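Local coordinates for protein GMP reductase (Trypanosoma brucei brucei, PDB 6JIG) that probably catalyses the irreversible NADPH-dependent deamination of GMP to IMP, helping to balance adenine and guanine nucleotides, at residues 270-275 / 286-291. The protein carries 1 engineered substitution. Numbering follows the deposited sequence.
Sequences NMVKRL and IIAGNI
Val272 and Leu275 of helix 266-277 pack on Ile286 and Ala288 of strand 285-291, where a beta-alpha-beta crossover of the TIM barrel lays its helix against the strand that follows. The two segments run almost exactly antiparallel, at 175°, with their axes 9.4 Å apart, and everything that passes between them is apolar.

Two closer contacts carry the packing. In the first, Val272 reaches the strand with one methyl: CG2 meets Ala288 CB at 3.6 Å, methyl against methyl. In the second, Leu275 and Ile286 cross at a slant and touch at two places. Leu275 CB lies 4.0 Å from Ile286 CD1, while the other branch of the isoleucine, CG2, faces Leu275 CD1 at 3.8 Å. With chi1 at -52° Ile286 CG1 is anti to the carbonyl carbon and CG2 anti to the backbone N, and chi2 of -58° folds CD1 over to Leu275 CB. All four residues are buried; Leu275 also leans on helix 239-251, and Ala288 on Leu300 of helix 294-302.

Backbone bonds tie the strand to its barrel neighbours, Ile287 to strand 255-259 and Ala288 to strand 307-310. Farther along, past the packing, a cis peptide precedes Asn290, which touches the bound guanosine-5'-monophosphate; Asn290 ND2 hydrogen-bonds to Gly311 O and Asp351 OD2, and Asn290 OD1 to Lys309 NZ.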
ATOM      1  N   ASN A 270     -28.010 -25.853 -35.674  1.00 42.32           N
ATOM      2  CA  ASN A 270     -28.537 -27.197 -35.885  1.00 44.46           C
ATOM      3  C   ASN A 270     -29.158 -27.761 -34.615  1.00 45.21           C
ATOM      4  O   ASN A 270     -30.117 -28.541 -34.689  1.00 43.68           O
ATOM      5  CB  ASN A 270     -27.426 -28.106 -36.411  1.00 42.71           C
ATOM      6  CG  ASN A 270     -27.027 -27.755 -37.828  1.00 42.90           C
ATOM      7  OD1 ASN A 270     -27.811 -27.161 -38.570  1.00 47.46           O
ATOM      8  ND2 ASN A 270     -25.813 -28.127 -38.217  1.00 45.31           N
ATOM      9  N   MET A 271     -28.642 -27.376 -33.445  1.00 40.71           N
ATOM     10  CA  MET A 271     -29.287 -27.777 -32.200  1.00 44.42           C
ATOM     11  C   MET A 271     -30.663 -27.131 -32.066  1.00 43.09           C
ATOM     12  O   MET A 271     -31.623 -27.790 -31.644  1.00 41.09           O
ATOM     13  CB  MET A 271     -28.400 -27.421 -31.005  1.00 41.43           C
ATOM     14  CG  MET A 271     -28.880 -28.010 -29.689  1.00 42.20           C
ATOM     15  SD  MET A 271     -28.805 -29.822 -29.741  1.00 44.85           S
ATOM     16  CE  MET A 271     -29.518 -30.219 -28.154  1.00 43.10           C
ATOM     17  N   VAL A 272     -30.784 -25.852 -32.440  1.00 40.71           N
ATOM     18  CA  VAL A 272     -32.088 -25.190 -32.419  1.00 41.85           C
ATOM     19  C   VAL A 272     -33.053 -25.893 -33.367  1.00 43.93           C
ATOM     20  O   VAL A 272     -34.214 -26.146 -33.024  1.00 41.67           O
ATOM     21  CB  VAL A 272     -31.956 -23.703 -32.786  1.00 40.21           C
ATOM     22  CG1 VAL A 272     -33.347 -23.080 -32.910  1.00 40.86           C
ATOM     23  CG2 VAL A 272     -31.130 -22.955 -31.742  1.00 39.64           C
ATOM     24  N   LYS A 273     -32.592 -26.185 -34.585  1.00 44.06           N
ATOM     25  CA  LYS A 273     -33.448 -26.874 -35.548  1.00 45.39           C
ATOM     26  C   LYS A 273     -33.873 -28.243 -35.027  1.00 44.14           C
ATOM     27  O   LYS A 273     -35.034 -28.639 -35.184  1.00 44.66           O
ATOM     28  CB  LYS A 273     -32.728 -27.013 -36.887  1.00 44.37           C
ATOM     29  CG  LYS A 273     -32.650 -25.713 -37.686  1.00 47.45           C
ATOM     30  CD  LYS A 273     -31.906 -25.926 -39.003  1.00 50.51           C
ATOM     31  CE  LYS A 273     -31.945 -24.671 -39.878  1.00 54.05           C
ATOM     32  NZ  LYS A 273     -30.979 -24.730 -41.024  1.00 55.38           N
ATOM     33  N   ARG A 274     -32.947 -28.973 -34.402  1.00 42.11           N
ATOM     34  CA  ARG A 274     -33.278 -30.285 -33.851  1.00 46.33           C
ATOM     35  C   ARG A 274     -34.314 -30.175 -32.742  1.00 48.61           C
ATOM     36  O   ARG A 274     -35.241 -30.994 -32.663  1.00 44.62           O
ATOM     37  CB  ARG A 274     -32.014 -30.965 -33.331  1.00 46.94           C
ATOM     38  CG  ARG A 274     -32.186 -32.428 -32.976  1.00 49.79           C
ATOM     39  CD  ARG A 274     -30.876 -33.196 -33.190  1.00 56.46           C
ATOM     40  NE  ARG A 274     -29.737 -32.474 -32.629  1.00 61.79           N
ATOM     41  CZ  ARG A 274     -28.749 -31.925 -33.337  1.00 59.51           C
ATOM     42  NH1 ARG A 274     -28.731 -32.018 -34.665  1.00 59.77           N
ATOM     43  NH2 ARG A 274     -27.771 -31.277 -32.711  1.00 50.73           N
ATOM     44  N   LEU A 275     -34.174 -29.170 -31.876  1.00 43.33           N
ATOM     45  CA  LEU A 275     -35.099 -29.007 -30.762  1.00 43.92           C
ATOM     46  C   LEU A 275     -36.485 -28.601 -31.245  1.00 44.91           C
ATOM     47  O   LEU A 275     -37.497 -29.057 -30.696  1.00 46.24           O
ATOM     48  CB  LEU A 275     -34.551 -27.976 -29.771  1.00 41.99           C
ATOM     49  CG  LEU A 275     -33.310 -28.456 -29.013  1.00 43.79           C
ATOM     50  CD1 LEU A 275     -32.642 -27.282 -28.314  1.00 42.12           C
ATOM     51  CD2 LEU A 275     -33.679 -29.544 -28.007  1.00 40.70           C
ATOM     52  N   ILE A 286     -37.567 -22.288 -27.273  1.00 36.16           N
ATOM     53  CA  ILE A 286     -36.146 -22.573 -27.413  1.00 34.27           C
ATOM     54  C   ILE A 286     -35.426 -21.232 -27.536  1.00 35.00           C
ATOM     55  O   ILE A 286     -35.604 -20.513 -28.525  1.00 31.17           O
ATOM     56  CB  ILE A 286     -35.858 -23.458 -28.632  1.00 36.76           C
ATOM     57  CG1 ILE A 286     -36.748 -24.715 -28.620  1.00 35.38           C
ATOM     58  CG2 ILE A 286     -34.377 -23.863 -28.663  1.00 37.34           C
ATOM     59  CD1 ILE A 286     -36.585 -25.567 -27.372  1.00 36.90           C
ATOM     60  N   ILE A 287     -34.609 -20.913 -26.534  1.00 32.52           N
ATOM     61  CA  ILE A 287     -33.745 -19.729 -26.526  1.00 33.99           C
ATOM     62  C   ILE A 287     -32.347 -20.181 -26.923  1.00 32.37           C
ATOM     63  O   ILE A 287     -31.940 -21.313 -26.613  1.00 35.49           O
ATOM     64  CB  ILE A 287     -33.765 -19.064 -25.136  1.00 34.58           C
ATOM     65  CG1 ILE A 287     -35.205 -18.663 -24.777  1.00 36.89           C
ATOM     66  CG2 ILE A 287     -32.809 -17.815 -25.069  1.00 34.98           C
ATOM     67  CD1 ILE A 287     -35.393 -18.249 -23.326  1.00 40.02           C
ATOM     68  N   ALA A 288     -31.615 -19.327 -27.646  1.00 33.94           N
ATOM     69  CA  ALA A 288     -30.292 -19.712 -28.126  1.00 29.47           C
ATOM     70  C   ALA A 288     -29.332 -18.530 -28.049  1.00 34.27           C
ATOM     71  O   ALA A 288     -29.728 -17.379 -28.219  1.00 32.02           O
ATOM     72  CB  ALA A 288     -30.331 -20.219 -29.566  1.00 34.92           C
ATOM     73  N   GLY A 289     -28.069 -18.846 -27.806  1.00 34.20           N
ATOM     74  CA  GLY A 289     -26.995 -17.865 -27.758  1.00 34.37           C
ATOM     75  C   GLY A 289     -25.692 -18.619 -27.594  1.00 35.83           C
ATOM     76  O   GLY A 289     -25.676 -19.855 -27.562  1.00 35.72           O
ATOM     77  N   ASN A 290     -24.586 -17.874 -27.462  1.00 34.65           N
ATOM     78  CA  ASN A 290     -24.580 -16.415 -27.340  1.00 33.72           C
ATOM     79  C   ASN A 290     -24.090 -15.746 -28.618  1.00 34.38           C
ATOM     80  O   ASN A 290     -23.188 -16.253 -29.294  1.00 34.94           O
ATOM     81  CB  ASN A 290     -23.689 -15.987 -26.168  1.00 34.29           C
ATOM     82  CG  ASN A 290     -24.451 -15.911 -24.864  1.00 36.82           C
ATOM     83  OD1 ASN A 290     -25.430 -16.630 -24.669  1.00 36.89           O
ATOM     84  ND2 ASN A 290     -24.027 -15.013 -23.976  1.00 34.95           N
ATOM     85  N   ILE A 291     -24.673 -14.590 -28.936  1.00 33.02           N
ATOM     86  CA  ILE A 291     -24.446 -13.941 -30.215  1.00 33.67           C
ATOM     87  C   ILE A 291     -24.188 -12.468 -29.955  1.00 33.27           C
ATOM     88  O   ILE A 291     -24.458 -11.943 -28.876  1.00 31.82           O
ATOM     89  CB  ILE A 291     -25.633 -14.101 -31.185  1.00 35.16           C
ATOM     90  CG1 ILE A 291     -26.874 -13.453 -30.593  1.00 38.82           C
ATOM     91  CG2 ILE A 291     -25.872 -15.584 -31.532  1.00 34.21           C
ATOM     92  CD1 ILE A 291     -27.965 -13.183 -31.630  1.00 39.25           C
TER